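Local coordinates for protein basic helix-loop-helix, putative, expressed (Oryza sativa subsp. japonica, PDB 5LW0) that binds ADP-ribose through its macrodomain, part of a longer APL protein, and probably acts in ADP-ribose signalling linked to DNA interstrand crosslink repair, at residues 35-40 and 74-79; 123-128 and 183-188; 39-44 and 109-114. All coordinates share one frame; numbering follows the deposited sequence.

Contact 1: 35-40 and 74-79; sequences SRTLAF and RLVLVD. With AR6 ([(2R,3S,4R,5R)-5-(6-aminopurin-9-yl)-3,4-dihydroxy-oxolan-2-yl]methyl [hydroxy-[[(2R,3S,4R,5S)-3,4,5-trihydroxyoxolan-2-yl]methoxy]phosphoryl] hydrogen phosphate), chain C.
The F40 ring lies against strand 74-79 with one face under L77, whose CA sits 4.2 Å from the ring centroid in a CH-pi contact only 13° off the normal, while L75 CB meets the ring edge at CE1. Both strands belong to the beta-alpha-beta unit of the macrodomain, running parallel with helix 52-69 between them in sequence. A chi1 of 63° sets F40 CG between the backbone N and the carbonyl carbon and turns the ring over the neighbouring strand; F223 of helix 208-230 meets it edge-to-face. The other flat group, the R74 guanidinium, is approached at its edge: in the conformer described, one of two, NE and NH2 both point side-on to T37 OG1, each at 3.0 Å, along bent bonds. That hydroxyl is also bonded to I33 O. Between the strands the backbone ladder alternates, R74 N to R36 O, L38 N to R74 O, V76 N to L38 O, F40 N to V76 O, ending with V78 N on F40 O. At its C-terminal end, strand 74-79 enters the ligand pocket, where ADP-ribose O2' donates to D79 OD1 at 2.7 Å while S84 OG bonds D79 OD2.

Contact 2: 123-128 and 183-188; sequences NVIANA and EGVTHI. With AR6 ([(2R,3S,4R,5R)-5-(6-aminopurin-9-yl)-3,4-dihydroxy-oxolan-2-yl]methyl [hydroxy-[[(2R,3S,4R,5S)-3,4,5-trihydroxyoxolan-2-yl]methoxy]phosphoryl] hydrogen phosphate), chain C.
N123 O is the acceptor on which T186 and H187 converge. T186 N gives it a firm bond, 2.8 Å from N123 O and lying in the carbonyl plane with an N-H...O angle of 165°; H187 N adds a weak one at 3.4 Å. One carbonyl thus receives two successive amides where the loop after helix 178-183 straightens into strand 187-192. The next rung is parallel-sheet pairing, I125 N to H187 O at 3.2 Å, and I125 then bonds onward with I189.

The side-chain amide of N123 is satisfied from several directions. Its OD1 accepts from R121 NE and bonds S34 OG, and its ND2 donates to a water 3.0 Å away that also bonds T186 OG1, bridging the two segments. The same hydroxyl lies 2.9 Å from H187 ND1 in a hydrogen bond, so T186 OG1 ties the imidazole to the bridging water. With chi1 at 62°, this OG1 sits over its own main chain and faces N123. G184, with positive phi just after the helix, has its carbonyl taken by R121 NH2, so R121 serves both segments.

On the face of the sheet carrying I125 and I188 the contact is apolar: the two isoleucines lie side by side, pointing the same way, with CG1 atoms 3.9 Å apart, and I188 CG2 touches N127 CB. N127 ND2 bonds N141 OD1 and H190 ND1. Beyond N127, A128 CB comes 3.4 Å from ADP-ribose O3A, beside the diphosphate. Parallel central strands whose C-terminal ends open onto the ligand are characteristic of the macrodomain fold.

Contact 3: 39-44 and 109-114; sequences AFPSIS and GDITQL. With AR6 ([(2R,3S,4R,5R)-5-(6-aminopurin-9-yl)-3,4-dihydroxy-oxolan-2-yl]methyl [hydroxy-[[(2R,3S,4R,5S)-3,4,5-trihydroxyoxolan-2-yl]methoxy]phosphoryl] hydrogen phosphate), chain C.
The adenine end of the macrodomain's ADP-ribose pocket is built here, where strand 37-40 and the residues that follow face the loop 109-114, which holds a type I beta turn from D110 to Q113. I111 joins the two sides. Its CG1 is roughly anti to the backbone N (chi1 -152°), which carries CD1 in to P41 CD at 3.8 Å and against A39 O, while CG2 stays by the adenine. L114 CD1 presses on A39 CB at 3.5 Å, tighter than usual for two carbons. The packing is mainly apolar; the hydrogen bonds of D110 and the I111 amide go to the ligand and the turn.

The purine is read along one edge. Adenine N6 donates to D110 OD1 at 2.9 Å. Adenine N1 accepts from I111 N at 3.0 Å, and both bonds are nearly straight at 175°. D110 is held for this task by its own turn: T112 N and T112 OG1 reach OD1 from the same face, above the carboxylate plane, the former making an Asx turn, and Q113 NE2 bonds OD2. Replacing D110 with an alanine would probably leave the adenine amino group without its acceptor and T112 and Q113 without the carboxylate that ties them into the turn.

Across the pocket, P41 to S44 follow the ligand from ribose to phosphate. P41 CB lies near the ribose O4', and S42 OG bonds T45 OG1. S44, whose OG bonds P194 O, donates its backbone N to the ADP-ribose phosphate oxygen O2B at 2.7 Å.

In the fold
All three contacts sit near the middle of the chain, their centres about 8 to 9 Å apart. Contacts 1 and 2 lie in one mixed six-stranded sheet: contact 1 pairs strands 37-40 and 74-79, contact 2 pairs 124-128 and 187-192, and A39 probably joins the two pairs by backbone bonds to V124 and A126. Contact 3 connects strand 37-40, sharing A39 and F40 with contact 1, to the loop after strand 104-108, and closes before contact 2 opens. That loop is probably tied to contact 1 by a hydrogen bond from G109 N to D79 O. Strand ends and loops of all three thus meet around ADP-ribose: D79 at the ribose, D110 and I111 at the adenine, S44 and A128 at the diphosphate.

Contact 1: 35-40 and 74-79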
loop_
_atom_site.group_PDB
_atom_site.type_symbol
_atom_site.label_atom_id
_atom_site.label_comp_id
_atom_site.label_asym_id
_atom_site.label_seq_id
_atom_site.Cartn_x
_atom_site.Cartn_y
_atom_site.Cartn_z
ATOM N N SER A 35 -5.462 14.007 -5.393
ATOM C CA SER A 35 -4.273 13.767 -6.199
ATOM C C SER A 35 -3.029 13.640 -5.337
ATOM O O SER A 35 -1.990 13.185 -5.821
ATOM C CB SER A 35 -4.084 14.876 -7.275
ATOM O OG SER A 35 -3.527 16.032 -6.715
ATOM N N ARG A 36 -3.127 14.053 -4.056
ATOM C CA ARG A 36 -2.024 14.006 -3.166
ATOM C C ARG A 36 -2.277 13.069 -1.982
ATOM O O ARG A 36 -1.669 13.196 -0.978
ATOM C CB ARG A 36 -1.715 15.430 -2.648
ATOM C CG ARG A 36 -1.184 16.366 -3.748
ATOM C CD ARG A 36 -1.002 17.795 -3.293
ATOM N NE ARG A 36 -2.260 18.470 -2.987
ATOM C CZ ARG A 36 -2.710 18.778 -1.780
ATOM N NH1 ARG A 36 -2.035 18.461 -0.688
ATOM N NH2 ARG A 36 -3.890 19.397 -1.657
ATOM N N THR A 37 -3.135 12.069 -2.213
ATOM C CA THR A 37 -3.479 11.100 -1.236
ATOM C C THR A 37 -3.143 9.699 -1.743
ATOM O O THR A 37 -3.506 9.327 -2.855
ATOM C CB THR A 37 -4.989 11.124 -0.874
ATOM O OG1 THR A 37 -5.396 12.429 -0.421
ATOM C CG2 THR A 37 -5.284 10.119 0.255
ATOM N N LEU A 38 -2.444 8.961 -0.891
ATOM C CA LEU A 38 -2.141 7.556 -1.115
ATOM C C LEU A 38 -2.907 6.707 -0.115
ATOM O O LEU A 38 -2.803 6.952 1.078
ATOM C CB LEU A 38 -0.621 7.290 -0.852
ATOM C CG LEU A 38 -0.208 5.818 -0.851
ATOM C CD1 LEU A 38 -0.339 5.235 -2.238
ATOM C CD2 LEU A 38 1.222 5.690 -0.343
ATOM N N ALA A 39 -3.671 5.768 -0.599
ATOM C CA ALA A 39 -4.253 4.718 0.267
ATOM C C ALA A 39 -3.391 3.481 0.117
ATOM O O ALA A 39 -3.081 3.046 -1.024
ATOM C CB ALA A 39 -5.672 4.425 -0.119
ATOM N N PHE A 40 -3.077 2.858 1.210
ATOM C CA PHE A 40 -2.293 1.662 1.186
ATOM C C PHE A 40 -2.812 0.664 2.191
ATOM O O PHE A 40 -3.273 1.035 3.293
ATOM C CB PHE A 40 -0.779 1.946 1.442
ATOM C CG PHE A 40 -0.488 2.509 2.762
ATOM C CD1 PHE A 40 -0.681 3.837 3.000
ATOM C CD2 PHE A 40 0.088 1.708 3.791
ATOM C CE1 PHE A 40 -0.368 4.389 4.252
ATOM C CE2 PHE A 40 0.427 2.242 5.027
ATOM C CZ PHE A 40 0.219 3.597 5.255
ATOM N N ARG A 74 -0.857 13.196 1.850
ATOM C CA ARG A 74 -1.687 12.567 2.840
ATOM C C ARG A 74 -1.627 11.063 2.631
ATOM O O ARG A 74 -1.650 10.588 1.502
ATOM C CB ARG A 74 -3.141 13.078 2.708
ATOM C CG ARG A 74 -4.070 12.576 3.765
ATOM C CD ARG A 74 -5.448 13.308 3.664
ATOM N NE ARG A 74 -6.144 12.996 2.413
ATOM C CZ ARG A 74 -7.421 13.256 2.190
ATOM N NH1 ARG A 74 -8.159 13.780 3.195
ATOM N NH2 ARG A 74 -7.987 12.883 1.019
ATOM N N LEU A 75 -1.530 10.328 3.741
ATOM C CA LEU A 75 -1.357 8.876 3.713
ATOM C C LEU A 75 -2.488 8.223 4.478
ATOM O O LEU A 75 -2.773 8.606 5.584
ATOM C CB LEU A 75 -0.026 8.504 4.376
ATOM C CG LEU A 75 1.211 9.187 3.756
ATOM C CD1 LEU A 75 2.465 8.890 4.600
ATOM C CD2 LEU A 75 1.425 8.716 2.366
ATOM N N VAL A 76 -3.098 7.217 3.893
ATOM C CA VAL A 76 -4.282 6.581 4.505
ATOM C C VAL A 76 -4.067 5.030 4.494
ATOM O O VAL A 76 -3.940 4.441 3.451
ATOM C CB VAL A 76 -5.595 6.907 3.769
ATOM C CG1 VAL A 76 -6.759 6.257 4.483
ATOM C CG2 VAL A 76 -5.800 8.381 3.652
ATOM N N LEU A 77 -3.967 4.437 5.692
ATOM C CA LEU A 77 -3.881 3.004 5.849
ATOM C C LEU A 77 -5.296 2.420 5.821
ATOM O O LEU A 77 -6.136 2.805 6.658
ATOM C CB LEU A 77 -3.136 2.629 7.132
ATOM C CG LEU A 77 -3.133 1.114 7.492
ATOM C CD1 LEU A 77 -2.336 0.281 6.475
ATOM C CD2 LEU A 77 -2.598 0.950 8.870
ATOM N N VAL A 78 -5.536 1.489 4.927
ATOM C CA VAL A 78 -6.848 0.915 4.779
ATOM C C VAL A 78 -6.842 -0.579 5.082
ATOM O O VAL A 78 -5.886 -1.288 4.771
ATOM C CB VAL A 78 -7.439 1.164 3.384
ATOM C CG1 VAL A 78 -7.571 2.660 3.139
ATOM C CG2 VAL A 78 -6.611 0.486 2.301
ATOM N N ASP A 79 -7.951 -1.046 5.671
ATOM C CA ASP A 79 -8.193 -2.496 5.820
ATOM C C ASP A 79 -9.713 -2.696 5.712
ATOM O O ASP A 79 -10.509 -1.771 5.948
ATOM C CB ASP A 79 -7.614 -3.039 7.130
ATOM C CG ASP A 79 -7.358 -4.579 7.094
ATOM O OD1 ASP A 79 -7.534 -5.174 6.000
ATOM O OD2 ASP A 79 -7.019 -5.188 8.193
HETATM N N1 AR6 C . -9.117 -3.581 0.608
HETATM C C2 AR6 C . -8.337 -3.226 1.651
HETATM N N3 AR6 C . -7.548 -4.057 2.303
HETATM C C4 AR6 C . -7.478 -5.375 1.938
HETATM C C5 AR6 C . -8.237 -5.855 0.824
HETATM C C6 AR6 C . -9.092 -4.873 0.136
HETATM N N6 AR6 C . -9.825 -5.186 -0.905
HETATM N N7 AR6 C . -7.949 -7.234 0.689
HETATM C C8 AR6 C . -7.027 -7.525 1.635
HETATM N N9 AR6 C . -6.727 -6.407 2.391
HETATM P PA AR6 C . -2.384 -9.452 1.516
HETATM P PB AR6 C . 0.560 -9.733 1.875
HETATM C "C1'" AR6 C . -5.727 -6.251 3.425
HETATM O O1A AR6 C . -2.512 -10.928 1.948
HETATM O O1B AR6 C . 0.433 -10.319 3.260
HETATM C C1D AR6 C . -1.219 -11.528 -2.519
HETATM O O1D AR6 C . -2.310 -12.244 -3.058
HETATM C "C2'" AR6 C . -5.493 -7.420 4.374
HETATM O "O2'" AR6 C . -6.547 -7.562 5.375
HETATM O O2A AR6 C . -3.119 -8.969 0.325
HETATM O O2B AR6 C . 1.628 -8.720 1.588
HETATM C C2D AR6 C . -0.050 -11.524 -3.549
HETATM O O2D AR6 C . -0.348 -12.408 -4.705
HETATM C "C3'" AR6 C . -4.122 -7.083 4.908
HETATM O "O3'" AR6 C . -4.188 -6.166 6.033
HETATM O O3A AR6 C . -0.812 -9.066 1.332
HETATM C C3D AR6 C . 1.156 -11.981 -2.778
HETATM O O3D AR6 C . 1.427 -13.339 -3.230
HETATM C "C4'" AR6 C . -3.428 -6.394 3.717
HETATM O "O4'" AR6 C . -4.433 -6.113 2.770
HETATM C C4D AR6 C . 0.723 -11.964 -1.292
HETATM O O4D AR6 C . -0.721 -12.060 -1.245
HETATM C "C5'" AR6 C . -2.361 -7.234 3.063
HETATM O "O5'" AR6 C . -2.807 -8.586 2.844
HETATM C C5D AR6 C . 1.070 -10.689 -0.531
HETATM O O5D AR6 C . 0.771 -10.968 0.855
#

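Contact 2: 123-128 and 183-188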
loop_
_atom_site.group_PDB
_atom_site.type_symbol
_atom_site.label_atom_id
_atom_site.label_comp_id
_atom_site.label_asym_id
_atom_site.label_seq_id
_atom_site.Cartn_x
_atom_site.Cartn_y
_atom_site.Cartn_z
ATOM N N ASN A 123 -6.470 9.090 -5.229
ATOM C CA ASN A 123 -6.066 8.846 -6.651
ATOM C C ASN A 123 -4.972 7.790 -6.785
ATOM O O ASN A 123 -4.785 7.210 -7.846
ATOM C CB ASN A 123 -5.579 10.117 -7.331
ATOM C CG ASN A 123 -6.684 11.104 -7.633
ATOM O OD1 ASN A 123 -7.761 11.040 -7.095
ATOM N ND2 ASN A 123 -6.349 12.088 -8.447
ATOM N N VAL A 124 -4.170 7.579 -5.736
ATOM C CA VAL A 124 -3.102 6.614 -5.825
ATOM C C VAL A 124 -3.368 5.531 -4.807
ATOM O O VAL A 124 -3.613 5.818 -3.640
ATOM C CB VAL A 124 -1.720 7.248 -5.572
ATOM C CG1 VAL A 124 -0.618 6.218 -5.772
ATOM C CG2 VAL A 124 -1.516 8.470 -6.457
ATOM N N ILE A 125 -3.304 4.261 -5.234
ATOM C CA ILE A 125 -3.409 3.172 -4.266
ATOM C C ILE A 125 -2.226 2.229 -4.367
ATOM O O ILE A 125 -1.602 2.094 -5.421
ATOM C CB ILE A 125 -4.727 2.395 -4.388
ATOM C CG1 ILE A 125 -4.787 1.659 -5.670
ATOM C CG2 ILE A 125 -5.953 3.319 -4.219
ATOM C CD1 ILE A 125 -6.016 0.754 -5.778
ATOM N N ALA A 126 -1.850 1.647 -3.231
ATOM C CA ALA A 126 -0.784 0.622 -3.203
ATOM C C ALA A 126 -1.346 -0.774 -3.233
ATOM O O ALA A 126 -2.425 -1.037 -2.673
ATOM C CB ALA A 126 0.033 0.802 -1.961
ATOM N N ASN A 127 -0.598 -1.674 -3.839
ATOM C CA ASN A 127 -0.928 -3.073 -3.920
ATOM C C ASN A 127 0.122 -3.928 -3.239
ATOM O O ASN A 127 1.305 -3.674 -3.365
ATOM C CB ASN A 127 -1.041 -3.432 -5.365
ATOM C CG ASN A 127 -1.338 -4.898 -5.567
ATOM O OD1 ASN A 127 -2.092 -5.487 -4.790
ATOM N ND2 ASN A 127 -0.765 -5.485 -6.624
ATOM N N ALA A 128 -0.294 -4.936 -2.456
ATOM C CA ALA A 128 0.613 -5.874 -1.916
ATOM C C ALA A 128 0.797 -6.989 -2.948
ATOM O O ALA A 128 0.035 -7.932 -3.020
ATOM C CB ALA A 128 0.115 -6.405 -0.583
ATOM N N GLU A 183 -13.586 5.059 -9.406
ATOM C CA GLU A 183 -12.969 5.463 -8.137
ATOM C C GLU A 183 -11.944 6.589 -8.256
ATOM O O GLU A 183 -11.458 7.071 -7.220
ATOM C CB GLU A 183 -12.320 4.264 -7.462
ATOM C CG GLU A 183 -13.222 3.043 -7.334
ATOM C CD GLU A 183 -14.459 3.254 -6.452
ATOM O OE1 GLU A 183 -14.442 4.124 -5.548
ATOM O OE2 GLU A 183 -15.433 2.478 -6.640
ATOM N N GLY A 184 -11.623 7.025 -9.475
ATOM C CA GLY A 184 -10.718 8.138 -9.677
ATOM C C GLY A 184 -9.228 7.766 -9.548
ATOM O O GLY A 184 -8.381 8.649 -9.551
ATOM N N VAL A 185 -8.943 6.479 -9.489
ATOM C CA VAL A 185 -7.554 6.002 -9.304
ATOM C C VAL A 185 -6.785 6.284 -10.622
ATOM O O VAL A 185 -7.216 5.877 -11.745
ATOM C CB VAL A 185 -7.507 4.545 -8.969
ATOM C CG1 VAL A 185 -6.079 4.011 -8.950
ATOM C CG2 VAL A 185 -8.203 4.242 -7.653
ATOM N N THR A 186 -5.639 6.940 -10.482
ATOM C CA THR A 186 -4.779 7.297 -11.613
ATOM C C THR A 186 -3.447 6.492 -11.629
ATOM O O THR A 186 -2.791 6.411 -12.660
ATOM C CB THR A 186 -4.428 8.788 -11.595
ATOM O OG1 THR A 186 -3.703 9.102 -10.397
ATOM C CG2 THR A 186 -5.643 9.665 -11.727
ATOM N N HIS A 187 -3.075 5.894 -10.482
ATOM C CA HIS A 187 -1.833 5.145 -10.369
ATOM C C HIS A 187 -1.976 4.076 -9.340
ATOM O O HIS A 187 -2.658 4.266 -8.332
ATOM C CB HIS A 187 -0.659 6.074 -9.901
ATOM C CG HIS A 187 -0.293 7.144 -10.872
ATOM N ND1 HIS A 187 -0.994 8.324 -10.976
ATOM C CD2 HIS A 187 0.744 7.249 -11.726
ATOM C CE1 HIS A 187 -0.455 9.071 -11.906
ATOM N NE2 HIS A 187 0.637 8.473 -12.332
ATOM N N ILE A 188 -1.329 2.958 -9.609
ATOM C CA ILE A 188 -1.198 1.883 -8.650
ATOM C C ILE A 188 0.282 1.666 -8.401
ATOM O O ILE A 188 1.051 1.602 -9.335
ATOM C CB ILE A 188 -1.853 0.596 -9.207
ATOM C CG1 ILE A 188 -3.410 0.836 -9.266
ATOM C CG2 ILE A 188 -1.467 -0.610 -8.375
ATOM C CD1 ILE A 188 -4.136 -0.198 -9.992
HETATM N N1 AR6 C . -9.117 -3.581 0.608
HETATM C C2 AR6 C . -8.337 -3.226 1.651
HETATM N N3 AR6 C . -7.548 -4.057 2.303
HETATM C C4 AR6 C . -7.478 -5.375 1.938
HETATM C C5 AR6 C . -8.237 -5.855 0.824
HETATM C C6 AR6 C . -9.092 -4.873 0.136
HETATM N N6 AR6 C . -9.825 -5.186 -0.905
HETATM N N7 AR6 C . -7.949 -7.234 0.689
HETATM C C8 AR6 C . -7.027 -7.525 1.635
HETATM N N9 AR6 C . -6.727 -6.407 2.391
HETATM P PA AR6 C . -2.384 -9.452 1.516
HETATM P PB AR6 C . 0.560 -9.733 1.875
HETATM C "C1'" AR6 C . -5.727 -6.251 3.425
HETATM O O1A AR6 C . -2.512 -10.928 1.948
HETATM O O1B AR6 C . 0.433 -10.319 3.260
HETATM C C1D AR6 C . -1.219 -11.528 -2.519
HETATM O O1D AR6 C . -2.310 -12.244 -3.058
HETATM C "C2'" AR6 C . -5.493 -7.420 4.374
HETATM O "O2'" AR6 C . -6.547 -7.562 5.375
HETATM O O2A AR6 C . -3.119 -8.969 0.325
HETATM O O2B AR6 C . 1.628 -8.720 1.588
HETATM C C2D AR6 C . -0.050 -11.524 -3.549
HETATM O O2D AR6 C . -0.348 -12.408 -4.705
HETATM C "C3'" AR6 C . -4.122 -7.083 4.908
HETATM O "O3'" AR6 C . -4.188 -6.166 6.033
HETATM O O3A AR6 C . -0.812 -9.066 1.332
HETATM C C3D AR6 C . 1.156 -11.981 -2.778
HETATM O O3D AR6 C . 1.427 -13.339 -3.230
HETATM C "C4'" AR6 C . -3.428 -6.394 3.717
HETATM O "O4'" AR6 C . -4.433 -6.113 2.770
HETATM C C4D AR6 C . 0.723 -11.964 -1.292
HETATM O O4D AR6 C . -0.721 -12.060 -1.245
HETATM C "C5'" AR6 C . -2.361 -7.234 3.063
HETATM O "O5'" AR6 C . -2.807 -8.586 2.844
HETATM C C5D AR6 C . 1.070 -10.689 -0.531
HETATM O O5D AR6 C . 0.771 -10.968 0.855
HETATM O O HOH W 1 -3.697 11.769 -9.750
#

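Contact 3: 39-44 and 109-114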
loop_
_atom_site.group_PDB
_atom_site.type_symbol
_atom_site.label_atom_id
_atom_site.label_comp_id
_atom_site.label_asym_id
_atom_site.label_seq_id
_atom_site.Cartn_x
_atom_site.Cartn_y
_atom_site.Cartn_z
ATOM N N ALA A 39 -3.671 5.768 -0.599
ATOM C CA ALA A 39 -4.253 4.718 0.267
ATOM C C ALA A 39 -3.391 3.481 0.117
ATOM O O ALA A 39 -3.081 3.046 -1.024
ATOM C CB ALA A 39 -5.672 4.425 -0.119
ATOM N N PHE A 40 -3.077 2.858 1.210
ATOM C CA PHE A 40 -2.293 1.662 1.186
ATOM C C PHE A 40 -2.812 0.664 2.191
ATOM O O PHE A 40 -3.273 1.035 3.293
ATOM C CB PHE A 40 -0.779 1.946 1.442
ATOM C CG PHE A 40 -0.488 2.509 2.762
ATOM C CD1 PHE A 40 -0.681 3.837 3.000
ATOM C CD2 PHE A 40 0.088 1.708 3.791
ATOM C CE1 PHE A 40 -0.368 4.389 4.252
ATOM C CE2 PHE A 40 0.427 2.242 5.027
ATOM C CZ PHE A 40 0.219 3.597 5.255
ATOM N N PRO A 41 -2.663 -0.638 1.885
ATOM C CA PRO A 41 -2.959 -1.670 2.852
ATOM C C PRO A 41 -1.720 -2.045 3.661
ATOM O O PRO A 41 -0.593 -1.641 3.304
ATOM C CB PRO A 41 -3.323 -2.833 1.952
ATOM C CG PRO A 41 -2.368 -2.699 0.835
ATOM C CD PRO A 41 -2.146 -1.198 0.644
ATOM N N SER A 42 -1.909 -2.862 4.694
ATOM C CA SER A 42 -0.807 -3.317 5.501
ATOM C C SER A 42 -0.022 -4.390 4.744
ATOM O O SER A 42 -0.464 -5.521 4.590
ATOM C CB SER A 42 -1.310 -3.851 6.790
ATOM O OG SER A 42 -0.260 -4.391 7.593
ATOM N N ILE A 43 1.119 -4.027 4.265
ATOM C CA ILE A 43 1.953 -4.956 3.510
ATOM C C ILE A 43 2.500 -6.084 4.349
ATOM O O ILE A 43 2.906 -5.868 5.488
ATOM C CB ILE A 43 3.184 -4.174 2.930
ATOM C CG1 ILE A 43 2.739 -2.966 2.084
ATOM C CG2 ILE A 43 4.101 -5.096 2.136
ATOM C CD1 ILE A 43 1.794 -3.294 0.932
ATOM N N SER A 44 2.369 -7.301 3.818
ATOM C CA SER A 44 3.000 -8.546 4.385
ATOM C C SER A 44 2.224 -9.172 5.552
ATOM O O SER A 44 2.612 -10.214 6.007
ATOM C CB SER A 44 4.477 -8.317 4.818
ATOM O OG SER A 44 5.314 -8.117 3.705
ATOM N N GLY A 109 -12.306 0.092 4.821
ATOM C CA GLY A 109 -12.875 0.039 3.503
ATOM C C GLY A 109 -12.165 -0.887 2.571
ATOM O O GLY A 109 -11.129 -1.416 2.894
ATOM N N ASP A 110 -12.756 -1.066 1.427
ATOM C CA ASP A 110 -12.161 -1.816 0.341
ATOM C C ASP A 110 -11.355 -0.786 -0.477
ATOM O O ASP A 110 -11.892 0.222 -0.949
ATOM C CB ASP A 110 -13.282 -2.404 -0.505
ATOM C CG ASP A 110 -12.790 -3.246 -1.674
ATOM O OD1 ASP A 110 -11.619 -3.180 -2.078
ATOM O OD2 ASP A 110 -13.677 -3.972 -2.261
ATOM N N ILE A 111 -10.066 -1.054 -0.626
ATOM C CA ILE A 111 -9.176 -0.173 -1.338
ATOM C C ILE A 111 -9.558 0.076 -2.788
ATOM O O ILE A 111 -9.095 1.015 -3.402
ATOM C CB ILE A 111 -7.727 -0.661 -1.178
ATOM C CG1 ILE A 111 -6.756 0.511 -1.275
ATOM C CG2 ILE A 111 -7.392 -1.771 -2.114
ATOM C CD1 ILE A 111 -5.347 0.147 -0.862
ATOM N N THR A 112 -10.379 -0.842 -3.364
ATOM C CA THR A 112 -10.872 -0.676 -4.732
ATOM C C THR A 112 -12.243 0.011 -4.805
ATOM O O THR A 112 -12.750 0.189 -5.901
ATOM C CB THR A 112 -10.964 -2.031 -5.448
ATOM O OG1 THR A 112 -12.007 -2.825 -4.880
ATOM C CG2 THR A 112 -9.670 -2.778 -5.325
ATOM N N GLN A 113 -12.791 0.418 -3.648
ATOM C CA GLN A 113 -14.066 1.101 -3.613
ATOM C C GLN A 113 -14.036 2.290 -2.637
ATOM O O GLN A 113 -15.054 2.595 -1.936
ATOM C CB GLN A 113 -15.166 0.138 -3.176
ATOM C CG GLN A 113 -15.304 -1.092 -4.071
ATOM C CD GLN A 113 -16.515 -1.977 -3.703
ATOM O OE1 GLN A 113 -17.636 -1.652 -3.998
ATOM N NE2 GLN A 113 -16.252 -3.074 -3.042
ATOM N N LEU A 114 -12.909 3.007 -2.590
ATOM C CA LEU A 114 -12.817 4.056 -1.642
ATOM C C LEU A 114 -13.786 5.233 -1.919
ATOM O O LEU A 114 -14.261 5.813 -0.989
ATOM C CB LEU A 114 -11.370 4.588 -1.558
ATOM C CG LEU A 114 -10.467 3.582 -0.900
ATOM C CD1 LEU A 114 -9.003 3.991 -1.096
ATOM C CD2 LEU A 114 -10.812 3.358 0.544
HETATM N N1 AR6 C . -9.117 -3.581 0.608
HETATM C C2 AR6 C . -8.337 -3.226 1.651
HETATM N N3 AR6 C . -7.548 -4.057 2.303
HETATM C C4 AR6 C . -7.478 -5.375 1.938
HETATM C C5 AR6 C . -8.237 -5.855 0.824
HETATM C C6 AR6 C . -9.092 -4.873 0.136
HETATM N N6 AR6 C . -9.825 -5.186 -0.905
HETATM N N7 AR6 C . -7.949 -7.234 0.689
HETATM C C8 AR6 C . -7.027 -7.525 1.635
HETATM N N9 AR6 C . -6.727 -6.407 2.391
HETATM P PA AR6 C . -2.384 -9.452 1.516
HETATM P PB AR6 C . 0.560 -9.733 1.875
HETATM C "C1'" AR6 C . -5.727 -6.251 3.425
HETATM O O1A AR6 C . -2.512 -10.928 1.948
HETATM O O1B AR6 C . 0.433 -10.319 3.260
HETATM C C1D AR6 C . -1.219 -11.528 -2.519
HETATM O O1D AR6 C . -2.310 -12.244 -3.058
HETATM C "C2'" AR6 C . -5.493 -7.420 4.374
HETATM O "O2'" AR6 C . -6.547 -7.562 5.375
HETATM O O2A AR6 C . -3.119 -8.969 0.325
HETATM O O2B AR6 C . 1.628 -8.720 1.588
HETATM C C2D AR6 C . -0.050 -11.524 -3.549
HETATM O O2D AR6 C . -0.348 -12.408 -4.705
HETATM C "C3'" AR6 C . -4.122 -7.083 4.908
HETATM O "O3'" AR6 C . -4.188 -6.166 6.033
HETATM O O3A AR6 C . -0.812 -9.066 1.332
HETATM C C3D AR6 C . 1.156 -11.981 -2.778
HETATM O O3D AR6 C . 1.427 -13.339 -3.230
HETATM C "C4'" AR6 C . -3.428 -6.394 3.717
HETATM O "O4'" AR6 C . -4.433 -6.113 2.770
HETATM C C4D AR6 C . 0.723 -11.964 -1.292
HETATM O O4D AR6 C . -0.721 -12.060 -1.245
HETATM C "C5'" AR6 C . -2.361 -7.234 3.063
HETATM O "O5'" AR6 C . -2.807 -8.586 2.844
HETATM C C5D AR6 C . 1.070 -10.689 -0.531
HETATM O O5D AR6 C . 0.771 -10.968 0.855
#